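Long-range contacts in competence/damage-inducible protein CinA (Agrobacterium tumefaciens, PDB 2A9S), which is of unknown function but belongs to the CinA competence/damage-inducible family, some relatives of which deamidate nicotinamide mononucleotide: residues Ala14-Ile18 against Leu43-Ser49; Leu26-Glu32 against Ala51-Phe57; Cys34-Ile39 against Arg151-Val155; Leu69-Thr75 against Gln89-Ala94; Leu126-Ala130 against Met161-Leu165. One frame throughout, in Å; residues are numbered along the deposited sequence.

How the contacts relate
From the N terminus, contact 1 closes the first loop by bringing helix 8-24 against the turns after helix 38-43. Contact 2 opens inside that loop and closes beyond it, pairing strands 28-32 and 53-59, so the two cross. Contact 3 starts between the strands of contact 2 and waits more than a hundred residues for helix 147-167, crossing contacts 1 and 2. Within its long loop lies all of contact 4, which packs the chain after helix 62-69 on helix 84-96. Contact 5, strand 123-130 with helix 147-167, crosses contact 3. Glu-32 ties contact 2 to contact 3, and contacts 1, 2 and 3 all reach the second subunit.

Contact 1: Ala14-Ile18 against Leu43-Ser49; sequences ARRII and LTEIAGS
Ile-46 pushes into the flank of helix 8-24 formed by Ala-14, Arg-15 and Ile-18, and its branches meet different neighbours. Its CG1 lies 3.8 Å from Ala-14 CB. Its other branch runs alongside Ile-18 in the opposite direction, with Ile-46 CG2 3.7 Å from Ile-18 CG1. The tip, Ile-46 CD1, comes over one face of the Arg-15 guanidinium, toward the rim, and is 3.5 Å from Arg-15 NH1. Further along, Ile-18 CD1 touches Ser-49 CB at 3.7 Å, while Ile-18 CG2 rests on the Gly-48 carbonyl. Leu-43 meets the helix at about a right angle to Ile-17, its CD2 being 3.9 Å from Ile-17 CG2.

Several polar links hold these groups in place. Arg-15 starts out with CG anti to the backbone N (chi1 -163°) and then bends at chi3, which brings the guanidinium back over Ile-46. There its NH1 is held by a salt bridge to Glu-11, and a water in the guanidinium plane, 2.9 Å from Arg-15 NH2, also accepts from Ala-47 N. The loop is built from two beta turns, type I from Leu-43 and type II from Ile-46, sharing Ile-46. Both the amide and the hydroxyl of Ser-49 donate to Ile-46 O, with OG of Ser-49 2.8 Å from O of Ile-46.

The contact packs helix 8-24 on the connection from helix 38-43 to strand 53-59, within a beta-alpha-beta unit. Around it, Ile-17 also packs on Leu-159 and Ile-163 of helix 147-167, and Leu-43 leans on Val-53 of strand 53-59.

Contact 2: Leu26-Glu32 against Ala51-Phe57; sequences LMVSTAE and AVVDRGF
Val-28 and Val-52 begin a ladder of five backbone hydrogen bonds that joins two parallel strands: Val-28 N donates to Val-52 O at 2.8 Å. In return Val-28 O accepts from Asp-54 N, also 2.8 Å away and nearly straight at 169°. Thr-30 N reaches Arg-55 O across a longer 3.2 Å. Phe-57 N donates to Thr-30 O at 2.8 Å, and Glu-32 N closes the ladder on Phe-57 O at the same length, 2.8 Å. Val-28 is level with Val-53 but Thr-30 with Gly-56, so the second strand carries one extra residue, Asp-54, whose helical psi of -62° absorbs it in the manner of a beta bulge.

With the extra residue, Asp-54 and Arg-55 point to the same side, and Arg-55 NE lies 3.1 Å from Asp-54 OD2 in a salt bridge, above the carboxylate plane. Asp-54 OD2 also takes the amide of Arg-99, while the far end of Arg-55 is gripped by Asp-63 and Asp-67 of the second subunit. Met-27 bends at chi3 to lay its CE against Asp-54 and the Ala-51 carbonyl. Phe-57 has CG beside its own backbone N (chi1 -53°), and the ring therefore turns an edge to its partner strand, CD2 of Phe-57 standing 3.4 Å from O of Thr-30. At the loop end a water bridges Leu-26 O and Ala-51 O.

These are the two strands of a beta-alpha-beta crossover through helix 38-43, which covers Thr-30 and Val-53. Strand 102-108 pairs with 28-32 along its other edge, and at Gly-56 the sheet continues antiparallel into the second subunit.

Contact 3: Cys34-Ile39 against Arg151-Val155; sequences CTGGLI and RLATV
Thr-35 and Arg-151 bring their backbones together, CA to CA 5.1 Å, where a tight turn meets the side of helix 147-167. The turn, type I' from Thr-35 to Leu-38, has glycines with positive phi at its two central positions and is closed by Leu-38 N on Thr-35 O at 3.0 Å. Gly-37 then serves as N-cap of helix 38-43.

Arg-151 reaches across the turn. Bent at chi3 (52°), it carries its guanidinium across Leu-38 at about a right angle, Leu-38 CD1 lying over one face and 3.4 Å from Arg-151 NH2. From the same group NH1 of Arg-151 donates to O of Cys-34 at 3.0 Å, a bent bond of 139° with the acceptor tilted out of the guanidinium plane.

This turn begins the helical link of the beta-alpha-beta unit between strands 28-32 and 53-59. Glu-32, at the end of the first strand, fixes it by accepting from Thr-35 OG1 and from the amide of Ile-39.

The methyl of Thr-35 goes to the long helix: CG2 of Thr-35 presses on CG2 of Thr-154 at a tight 3.5 Å. The next residue, Val-155, puts CG2 3.8 Å from Leu-38 CB and also touches Ile-39 CG1. Cys-34, Thr-35, Ile-39 and Thr-154 all rest on Val-106 of strand 102-108. Arg-151 NE continues outward to a salt bridge with Glu-45 of the second subunit.

Contact 4: Leu69-Thr75 against Gln89-Ala94; sequences LGVGTET and QMAHGA
Leu-69 is the main bump here, and helix 84-96 receives it in a hollow bordered by Met-90 and Ala-94. One methyl, Leu-69 CD1, lies 3.8 Å from Met-90 CG, and the other, Leu-69 CD2, 3.9 Å from Ala-94 CB. Beside it the helix surface is low at Gly-93, which has no side chain, and there the backbone settles in: O of Leu-69 makes a CA-H...O contact of 3.2 Å with CA of Gly-93. A water beside this spot joins Leu-69 O to Gln-89 O.

After Gly-70 has turned the chain out of helix 62-69 with a positive phi, Val-71 sets one methyl against Met-90 and the other against Gln-89. Its CG2 is 3.7 Å from Met-90 CG, while CG1 of Val-71 abuts OE1 of Gln-89 at 3.4 Å.

Gln-89 is the bump pointing the other way. Extended beyond CG (chi2 -170°), it crosses Val-71 obliquely and ends against Thr-75, which approaches from the opposite direction. Its OE1 accepts from Gly-72 N at 2.9 Å, nearly straight (167°) though the donor is tilted from the carbonyl plane. Gly-72 is the N-cap of helix 73-79, so Gln-89 anchors the chain just where that helix starts.

Beneath, Leu-69 and Ala-94 continue onto Phe-57 of strand 53-59, Met-90 onto Ala-105 and Thr-107 of strand 102-108, and Ala-91 onto Ala-127 of strand 123-130; helix 84-96 thus lies over these three strands as one of the sheet's covering helices.

Contact 5: Leu126-Ala130 against Met161-Leu165; sequences LATKA and MLIAL
Thr-128 lies beneath Met-161 and Leu-165 where strand 123-130 and helix 147-167 run the same way, the axes of these short segments 8.7 Å apart at their closest and turned by 31°. The threonine fits between these two long side chains, one helical turn apart, and gives each a different part of itself. Its methyl, Thr-128 CG2, touches Met-161 CB at 3.7 Å. On the other flank Thr-128 CB is 3.7 Å from Leu-165 CD2, the two side chains sliding past each other in opposite directions. Thr-128 OG1 is left in apolar company, 3.9 Å from Leu-165 CB, and finds no polar partner anywhere in the model.

Met-161 reaches down to the strand and then bends at chi3 (65°), which takes its terminal methyl back over the backbone. SD of Met-161 meets CB of Leu-126 at 3.5 Å, and CE of Met-161 comes to rest 3.6 Å from O of Leu-126. Leu-165 leans toward the strand's end with CG beside its own carbonyl carbon (chi1 -176°). Its CD2 packs on the peptide between Lys-129 and Ala-130, 3.5 Å from Lys-129 O, and grazes Ala-130 CB.

Strand 123-130 pairs with 102-108 on one edge and 135-141 on the other. Helix 147-167 spreads over all three, Leu-165 touching Phe-102 and Met-161 touching His-138. Leu-162 and Ile-163 pack on helix 8-24, while Ala-127 points from the strand's other face to Ala-87 and Ala-91 of helix 84-96.

Contact 1: Ala14-Ile18 against Leu43-Ser49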
# COMPACT_ATOMS: atom_id res chain seq x y z
N ALA A 14 13.05 8.84 1.72
CA ALA A 14 12.95 7.40 1.49
C ALA A 14 14.35 6.80 1.28
O ALA A 14 14.71 5.75 1.86
CB ALA A 14 12.01 7.11 0.29
N ARG A 15 15.16 7.51 0.50
CA ARG A 15 16.52 7.04 0.20
C ARG A 15 17.33 6.97 1.48
O ARG A 15 18.07 6.01 1.67
CB ARG A 15 17.22 7.97 -0.80
CG ARG A 15 18.47 7.32 -1.46
CD ARG A 15 18.92 8.05 -2.71
NE ARG A 15 17.87 8.09 -3.75
CZ ARG A 15 17.55 7.07 -4.55
NH1 ARG A 15 16.58 7.22 -5.45
NH2 ARG A 15 18.18 5.90 -4.47
N ARG A 16 17.17 7.97 2.37
CA ARG A 16 17.89 8.01 3.66
C ARG A 16 17.52 6.79 4.52
O ARG A 16 18.38 6.12 5.09
CB ARG A 16 17.64 9.33 4.41
CG ARG A 16 18.07 9.24 5.86
CD ARG A 16 18.40 10.58 6.47
NE ARG A 16 18.90 10.39 7.84
CZ ARG A 16 18.94 11.36 8.75
NH1 ARG A 16 18.50 12.57 8.44
NH2 ARG A 16 19.40 11.11 9.97
N ILE A 17 16.23 6.47 4.55
CA ILE A 17 15.76 5.34 5.34
C ILE A 17 16.37 4.03 4.82
O ILE A 17 16.88 3.22 5.61
CB ILE A 17 14.23 5.28 5.37
CG1 ILE A 17 13.68 6.49 6.19
CG2 ILE A 17 13.74 3.96 5.94
CD1 ILE A 17 12.19 6.80 5.89
N ILE A 18 16.32 3.81 3.50
CA ILE A 18 16.84 2.56 2.93
C ILE A 18 18.35 2.51 3.20
O ILE A 18 18.87 1.47 3.61
CB ILE A 18 16.52 2.44 1.42
CG1 ILE A 18 15.00 2.50 1.16
CG2 ILE A 18 17.09 1.16 0.84
CD1 ILE A 18 14.14 1.61 2.02
N LEU A 43 8.75 4.46 -0.19
CA LEU A 43 9.91 3.67 0.24
C LEU A 43 10.40 2.71 -0.86
O LEU A 43 11.62 2.51 -1.03
CB LEU A 43 9.56 2.87 1.48
CG LEU A 43 9.47 3.74 2.74
CD1 LEU A 43 8.67 2.97 3.78
CD2 LEU A 43 10.87 4.10 3.29
N THR A 44 9.45 2.15 -1.62
CA THR A 44 9.82 1.12 -2.59
C THR A 44 10.20 1.74 -3.94
O THR A 44 10.53 1.03 -4.89
CB THR A 44 8.75 0.05 -2.73
OG1 THR A 44 7.52 0.65 -3.11
CG2 THR A 44 8.52 -0.69 -1.39
N GLU A 45 10.19 3.07 -4.04
CA GLU A 45 10.83 3.75 -5.19
C GLU A 45 12.37 3.56 -5.20
O GLU A 45 13.02 3.66 -6.25
CB GLU A 45 10.47 5.24 -5.20
CG GLU A 45 9.06 5.50 -5.77
CD GLU A 45 8.99 5.19 -7.28
OE1 GLU A 45 9.59 5.95 -8.11
OE2 GLU A 45 8.32 4.20 -7.62
N ILE A 46 12.94 3.25 -4.04
CA ILE A 46 14.38 3.15 -3.85
C ILE A 46 14.94 1.75 -4.14
O ILE A 46 14.50 0.74 -3.55
CB ILE A 46 14.73 3.59 -2.42
CG1 ILE A 46 14.05 4.94 -2.07
CG2 ILE A 46 16.26 3.53 -2.17
CD1 ILE A 46 14.44 6.10 -2.93
N ALA A 47 15.89 1.68 -5.07
CA ALA A 47 16.56 0.42 -5.33
C ALA A 47 17.28 -0.04 -4.06
O ALA A 47 17.93 0.76 -3.38
CB ALA A 47 17.53 0.54 -6.51
N GLY A 48 17.10 -1.31 -3.72
CA GLY A 48 17.57 -1.86 -2.45
C GLY A 48 16.52 -1.86 -1.35
O GLY A 48 16.74 -2.43 -0.28
N SER A 49 15.37 -1.24 -1.61
CA SER A 49 14.30 -1.20 -0.60
C SER A 49 13.76 -2.58 -0.12
O SER A 49 13.23 -2.71 0.98
CB SER A 49 13.17 -0.30 -1.05
OG SER A 49 12.57 -0.78 -2.23
O HOH W 1 17.03 3.93 -6.29

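Contact 2: Leu26-Glu32 against Ala51-Phe57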
# COMPACT_ATOMS: atom_id res chain seq x y z
N LEU A 26 17.77 -3.34 9.79
CA LEU A 26 16.43 -3.00 10.28
C LEU A 26 15.38 -3.02 9.16
O LEU A 26 15.69 -2.69 8.00
CB LEU A 26 16.43 -1.62 10.94
CG LEU A 26 17.48 -1.41 12.05
CD1 LEU A 26 17.57 0.07 12.38
CD2 LEU A 26 17.22 -2.29 13.30
N MET A 27 14.15 -3.35 9.53
CA MET A 27 13.06 -3.41 8.58
C MET A 27 11.88 -2.60 9.10
O MET A 27 11.76 -2.36 10.32
CB MET A 27 12.62 -4.84 8.27
CG MET A 27 13.73 -5.70 7.60
SD MET A 27 13.12 -7.31 7.02
CE MET A 27 12.50 -6.79 5.43
N VAL A 28 11.02 -2.21 8.16
CA VAL A 28 9.88 -1.35 8.46
C VAL A 28 8.59 -1.98 7.93
O VAL A 28 8.59 -2.68 6.90
CB VAL A 28 10.06 0.07 7.84
CG1 VAL A 28 10.25 -0.00 6.33
CG2 VAL A 28 8.88 1.00 8.22
N SER A 29 7.50 -1.70 8.62
CA SER A 29 6.18 -2.01 8.09
C SER A 29 5.33 -0.77 8.17
O SER A 29 5.60 0.11 8.98
CB SER A 29 5.52 -3.17 8.83
OG SER A 29 5.28 -2.85 10.18
N THR A 30 4.33 -0.69 7.31
CA THR A 30 3.53 0.52 7.23
C THR A 30 2.09 0.13 7.39
O THR A 30 1.69 -0.96 6.95
CB THR A 30 3.74 1.24 5.85
OG1 THR A 30 3.29 0.39 4.80
CG2 THR A 30 5.25 1.49 5.59
N ALA A 31 1.30 1.03 7.97
CA ALA A 31 -0.12 0.82 8.13
C ALA A 31 -0.79 2.11 7.68
O ALA A 31 -0.58 3.13 8.33
CB ALA A 31 -0.46 0.55 9.58
N GLU A 32 -1.60 2.08 6.63
CA GLU A 32 -1.99 3.32 5.99
C GLU A 32 -3.49 3.41 5.81
O GLU A 32 -4.12 2.51 5.25
CB GLU A 32 -1.32 3.45 4.61
CG GLU A 32 0.21 3.29 4.68
CD GLU A 32 0.86 3.54 3.38
OE1 GLU A 32 0.53 4.58 2.76
OE2 GLU A 32 1.74 2.72 3.01
N ALA A 51 15.40 -4.91 0.97
CA ALA A 51 16.12 -5.31 2.17
C ALA A 51 15.46 -4.80 3.44
O ALA A 51 15.71 -5.33 4.54
CB ALA A 51 17.56 -4.79 2.12
N VAL A 52 14.63 -3.76 3.29
CA VAL A 52 14.17 -2.96 4.43
C VAL A 52 12.65 -3.02 4.60
O VAL A 52 12.15 -3.03 5.72
CB VAL A 52 14.61 -1.47 4.28
CG1 VAL A 52 13.95 -0.54 5.35
CG2 VAL A 52 16.14 -1.35 4.32
N VAL A 53 11.91 -3.04 3.50
CA VAL A 53 10.46 -2.96 3.61
C VAL A 53 9.89 -4.37 3.79
O VAL A 53 10.01 -5.22 2.91
CB VAL A 53 9.83 -2.21 2.42
CG1 VAL A 53 8.32 -2.15 2.60
CG2 VAL A 53 10.36 -0.80 2.30
N ASP A 54 9.28 -4.62 4.94
CA ASP A 54 8.81 -5.96 5.24
C ASP A 54 7.42 -6.17 4.66
O ASP A 54 7.26 -7.03 3.78
CB ASP A 54 8.84 -6.20 6.74
CG ASP A 54 8.41 -7.63 7.11
OD1 ASP A 54 9.08 -8.57 6.62
OD2 ASP A 54 7.43 -7.77 7.87
N ARG A 55 6.45 -5.39 5.10
CA ARG A 55 5.10 -5.49 4.54
C ARG A 55 4.34 -4.22 4.82
O ARG A 55 4.76 -3.37 5.61
CB ARG A 55 4.34 -6.70 5.10
CG ARG A 55 4.08 -6.60 6.60
CD ARG A 55 3.62 -7.93 7.20
NE ARG A 55 4.69 -8.92 7.14
CZ ARG A 55 4.52 -10.22 7.37
NH1 ARG A 55 3.32 -10.74 7.68
NH2 ARG A 55 5.56 -11.01 7.27
N GLY A 56 3.19 -4.09 4.17
CA GLY A 56 2.37 -2.91 4.31
C GLY A 56 0.92 -3.31 4.38
O GLY A 56 0.51 -4.27 3.69
N PHE A 57 0.16 -2.55 5.18
CA PHE A 57 -1.29 -2.77 5.34
C PHE A 57 -1.98 -1.49 4.92
O PHE A 57 -1.62 -0.42 5.42
CB PHE A 57 -1.62 -3.02 6.81
CG PHE A 57 -0.80 -4.13 7.44
CD1 PHE A 57 -1.30 -5.43 7.46
CD2 PHE A 57 0.45 -3.89 8.01
CE1 PHE A 57 -0.58 -6.47 8.04
CE2 PHE A 57 1.18 -4.92 8.58
CZ PHE A 57 0.67 -6.20 8.59
O HOH W 2 17.40 -4.40 6.60

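Contact 3: Cys34-Ile39 against Arg151-Val155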
# COMPACT_ATOMS: atom_id res chain seq x y z
N CYS A 34 -5.28 7.08 5.22
CA CYS A 34 -5.46 8.21 4.31
C CYS A 34 -4.47 8.30 3.13
O CYS A 34 -4.86 8.82 2.10
CB CYS A 34 -5.45 9.52 5.09
SG CYS A 34 -3.96 9.77 6.05
N THR A 35 -3.24 7.78 3.29
CA THR A 35 -2.23 7.81 2.20
C THR A 35 -2.39 6.66 1.20
O THR A 35 -1.76 6.64 0.15
CB THR A 35 -0.77 7.73 2.73
OG1 THR A 35 -0.67 6.65 3.68
CG2 THR A 35 -0.35 9.06 3.39
N GLY A 36 -3.23 5.70 1.55
CA GLY A 36 -3.68 4.64 0.61
C GLY A 36 -2.59 3.75 0.00
O GLY A 36 -2.83 3.11 -1.04
N GLY A 37 -1.43 3.67 0.64
CA GLY A 37 -0.32 2.86 0.12
C GLY A 37 0.88 3.68 -0.35
O GLY A 37 1.91 3.10 -0.69
N LEU A 38 0.74 5.01 -0.42
CA LEU A 38 1.82 5.87 -0.91
C LEU A 38 3.05 5.91 -0.00
O LEU A 38 4.12 6.26 -0.48
CB LEU A 38 1.36 7.30 -1.17
CG LEU A 38 0.25 7.44 -2.22
CD1 LEU A 38 -0.15 8.94 -2.40
CD2 LEU A 38 0.73 6.81 -3.55
N ILE A 39 2.89 5.56 1.29
CA ILE A 39 4.09 5.54 2.14
C ILE A 39 4.98 4.35 1.73
O ILE A 39 6.19 4.54 1.47
CB ILE A 39 3.78 5.49 3.67
CG1 ILE A 39 2.95 6.71 4.11
CG2 ILE A 39 5.12 5.40 4.46
CD1 ILE A 39 2.56 6.66 5.56
N ARG A 151 -2.05 14.03 1.25
CA ARG A 151 -1.45 12.70 1.18
C ARG A 151 0.09 12.77 1.09
O ARG A 151 0.81 12.05 1.81
CB ARG A 151 -2.07 11.89 0.03
CG ARG A 151 -3.51 11.47 0.40
CD ARG A 151 -4.36 11.22 -0.85
NE ARG A 151 -3.81 10.33 -1.85
CZ ARG A 151 -3.97 9.00 -1.88
NH1 ARG A 151 -4.59 8.35 -0.86
NH2 ARG A 151 -3.49 8.32 -2.91
N LEU A 152 0.59 13.65 0.24
CA LEU A 152 2.04 13.76 0.09
C LEU A 152 2.66 14.37 1.35
O LEU A 152 3.73 13.95 1.79
CB LEU A 152 2.42 14.53 -1.17
CG LEU A 152 2.07 13.77 -2.46
CD1 LEU A 152 2.33 14.66 -3.66
CD2 LEU A 152 2.86 12.44 -2.54
N ALA A 153 1.99 15.36 1.95
CA ALA A 153 2.44 15.97 3.20
C ALA A 153 2.54 14.91 4.30
O ALA A 153 3.51 14.87 5.08
CB ALA A 153 1.45 17.08 3.64
N THR A 154 1.55 14.01 4.30
CA THR A 154 1.55 12.90 5.26
C THR A 154 2.72 11.93 5.03
O THR A 154 3.39 11.50 6.00
CB THR A 154 0.18 12.15 5.26
OG1 THR A 154 -0.85 13.07 5.64
CG2 THR A 154 0.17 10.96 6.26
N VAL A 155 2.97 11.59 3.77
CA VAL A 155 4.11 10.71 3.41
C VAL A 155 5.40 11.32 3.95
O VAL A 155 6.17 10.64 4.64
CB VAL A 155 4.21 10.42 1.87
CG1 VAL A 155 5.53 9.72 1.55
CG2 VAL A 155 2.98 9.58 1.35

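Contact 4: Leu69-Thr75 against Gln89-Ala94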
# COMPACT_ATOMS: atom_id res chain seq x y z
N LEU A 69 -5.23 -5.19 11.69
CA LEU A 69 -4.32 -4.61 12.68
C LEU A 69 -4.71 -4.82 14.15
O LEU A 69 -3.91 -4.52 15.04
CB LEU A 69 -4.12 -3.12 12.41
CG LEU A 69 -3.48 -2.81 11.05
CD1 LEU A 69 -3.49 -1.29 10.85
CD2 LEU A 69 -2.07 -3.40 10.91
N GLY A 70 -5.92 -5.33 14.38
CA GLY A 70 -6.44 -5.53 15.74
C GLY A 70 -6.81 -4.25 16.47
O GLY A 70 -6.79 -4.22 17.72
N VAL A 71 -7.14 -3.19 15.73
CA VAL A 71 -7.63 -1.96 16.35
C VAL A 71 -8.99 -2.27 16.98
O VAL A 71 -9.83 -2.93 16.36
CB VAL A 71 -7.78 -0.81 15.33
CG1 VAL A 71 -8.43 0.39 15.98
CG2 VAL A 71 -6.40 -0.42 14.74
N GLY A 72 -9.20 -1.82 18.22
CA GLY A 72 -10.44 -2.14 18.95
C GLY A 72 -11.68 -1.42 18.46
O GLY A 72 -11.64 -0.22 18.15
N THR A 73 -12.79 -2.16 18.39
CA THR A 73 -14.11 -1.57 18.08
C THR A 73 -14.41 -0.45 19.10
O THR A 73 -15.08 0.55 18.79
CB THR A 73 -15.23 -2.65 18.10
OG1 THR A 73 -14.87 -3.72 17.22
CG2 THR A 73 -16.57 -2.07 17.64
N GLU A 74 -13.88 -0.64 20.30
CA GLU A 74 -14.00 0.26 21.44
C GLU A 74 -13.18 1.56 21.27
O GLU A 74 -13.60 2.63 21.71
CB GLU A 74 -13.61 -0.52 22.71
CG GLU A 74 -12.42 -0.00 23.55
CD GLU A 74 -11.08 -0.69 23.21
OE1 GLU A 74 -10.71 -0.80 22.02
OE2 GLU A 74 -10.38 -1.10 24.18
N THR A 75 -12.01 1.44 20.66
CA THR A 75 -11.21 2.61 20.31
C THR A 75 -11.91 3.37 19.19
O THR A 75 -11.96 4.60 19.21
CB THR A 75 -9.78 2.19 19.93
OG1 THR A 75 -9.11 1.70 21.10
CG2 THR A 75 -8.98 3.36 19.37
N GLN A 89 -2.82 2.20 18.02
CA GLN A 89 -3.19 0.78 17.85
C GLN A 89 -2.80 0.21 16.49
O GLN A 89 -2.33 -0.93 16.39
CB GLN A 89 -4.67 0.55 18.13
CG GLN A 89 -4.95 0.73 19.62
CD GLN A 89 -6.33 0.30 20.00
OE1 GLN A 89 -7.20 0.09 19.16
NE2 GLN A 89 -6.56 0.18 21.31
N MET A 90 -2.99 1.01 15.44
CA MET A 90 -2.51 0.65 14.11
C MET A 90 -0.99 0.36 14.11
O MET A 90 -0.54 -0.64 13.53
CB MET A 90 -2.84 1.75 13.09
CG MET A 90 -4.33 1.89 12.71
SD MET A 90 -4.72 3.32 11.62
CE MET A 90 -3.90 2.85 10.10
N ALA A 91 -0.22 1.23 14.75
CA ALA A 91 1.24 1.11 14.74
C ALA A 91 1.65 -0.18 15.47
O ALA A 91 2.49 -0.96 15.00
CB ALA A 91 1.88 2.36 15.40
N HIS A 92 1.00 -0.41 16.61
CA HIS A 92 1.24 -1.60 17.40
C HIS A 92 0.87 -2.86 16.61
O HIS A 92 1.67 -3.82 16.55
CB HIS A 92 0.43 -1.53 18.69
CG HIS A 92 0.63 -2.72 19.58
ND1 HIS A 92 -0.26 -3.76 19.65
CD2 HIS A 92 1.66 -3.04 20.41
CE1 HIS A 92 0.19 -4.66 20.50
NE2 HIS A 92 1.36 -4.25 20.97
N GLY A 93 -0.32 -2.86 16.01
CA GLY A 93 -0.75 -3.97 15.14
C GLY A 93 0.19 -4.26 13.97
O GLY A 93 0.51 -5.42 13.67
N ALA A 94 0.63 -3.19 13.29
CA ALA A 94 1.47 -3.38 12.10
C ALA A 94 2.83 -3.92 12.48
O ALA A 94 3.48 -4.62 11.69
CB ALA A 94 1.62 -2.07 11.31
O HOH W 3 -3.50 -3.09 17.52

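Contact 5: Leu126-Ala130 against Met161-Leu165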
# COMPACT_ATOMS: atom_id res chain seq x y z
N LEU A 126 -0.28 10.57 13.17
CA LEU A 126 0.80 9.67 12.77
C LEU A 126 1.42 9.08 14.02
O LEU A 126 1.61 9.79 15.04
CB LEU A 126 1.88 10.38 11.93
CG LEU A 126 1.48 11.09 10.64
CD1 LEU A 126 1.08 12.55 10.94
CD2 LEU A 126 2.62 11.04 9.65
N ALA A 127 1.77 7.80 13.95
CA ALA A 127 2.42 7.13 15.09
C ALA A 127 3.47 6.19 14.53
O ALA A 127 3.24 5.51 13.52
CB ALA A 127 1.41 6.37 15.93
N THR A 128 4.62 6.16 15.19
CA THR A 128 5.63 5.14 14.89
C THR A 128 5.96 4.36 16.16
O THR A 128 6.04 4.95 17.25
CB THR A 128 6.91 5.75 14.30
OG1 THR A 128 7.42 6.74 15.21
CG2 THR A 128 6.64 6.41 12.97
N LYS A 129 6.14 3.04 16.03
CA LYS A 129 6.49 2.22 17.20
C LYS A 129 7.69 1.30 16.92
O LYS A 129 7.90 0.87 15.79
CB LYS A 129 5.28 1.44 17.69
CG LYS A 129 5.51 0.70 19.01
CD LYS A 129 4.24 0.10 19.54
CE LYS A 129 4.54 -0.58 20.88
NZ LYS A 129 3.29 -0.94 21.59
N ALA A 130 8.51 1.07 17.95
CA ALA A 130 9.67 0.17 17.87
C ALA A 130 9.43 -1.01 18.80
O ALA A 130 8.64 -0.92 19.73
CB ALA A 130 10.92 0.88 18.28
N MET A 161 9.41 10.78 10.68
CA MET A 161 9.23 10.05 11.93
C MET A 161 9.96 8.72 12.00
O MET A 161 10.50 8.37 13.06
CB MET A 161 7.74 9.87 12.24
CG MET A 161 7.03 11.18 12.55
SD MET A 161 5.24 10.98 12.65
CE MET A 161 5.06 9.90 14.08
N LEU A 162 9.95 7.94 10.91
CA LEU A 162 10.75 6.71 10.86
C LEU A 162 12.23 7.01 11.14
O LEU A 162 12.89 6.30 11.93
CB LEU A 162 10.60 6.01 9.51
CG LEU A 162 9.32 5.20 9.36
CD1 LEU A 162 9.22 4.67 7.88
CD2 LEU A 162 9.30 4.06 10.36
N ILE A 163 12.75 8.04 10.49
CA ILE A 163 14.13 8.46 10.73
C ILE A 163 14.34 8.81 12.20
O ILE A 163 15.30 8.33 12.82
CB ILE A 163 14.56 9.63 9.83
CG1 ILE A 163 14.57 9.15 8.38
CG2 ILE A 163 15.96 10.20 10.26
CD1 ILE A 163 14.46 10.26 7.31
N ALA A 164 13.43 9.59 12.78
CA ALA A 164 13.53 10.01 14.18
C ALA A 164 13.47 8.83 15.15
O ALA A 164 14.24 8.78 16.13
CB ALA A 164 12.46 11.03 14.52
N LEU A 165 12.56 7.89 14.88
CA LEU A 165 12.40 6.70 15.71
C LEU A 165 13.67 5.87 15.69
O LEU A 165 14.08 5.37 16.74
CB LEU A 165 11.20 5.85 15.27
CG LEU A 165 10.85 4.62 16.12
CD1 LEU A 165 10.22 5.01 17.45
CD2 LEU A 165 9.88 3.72 15.33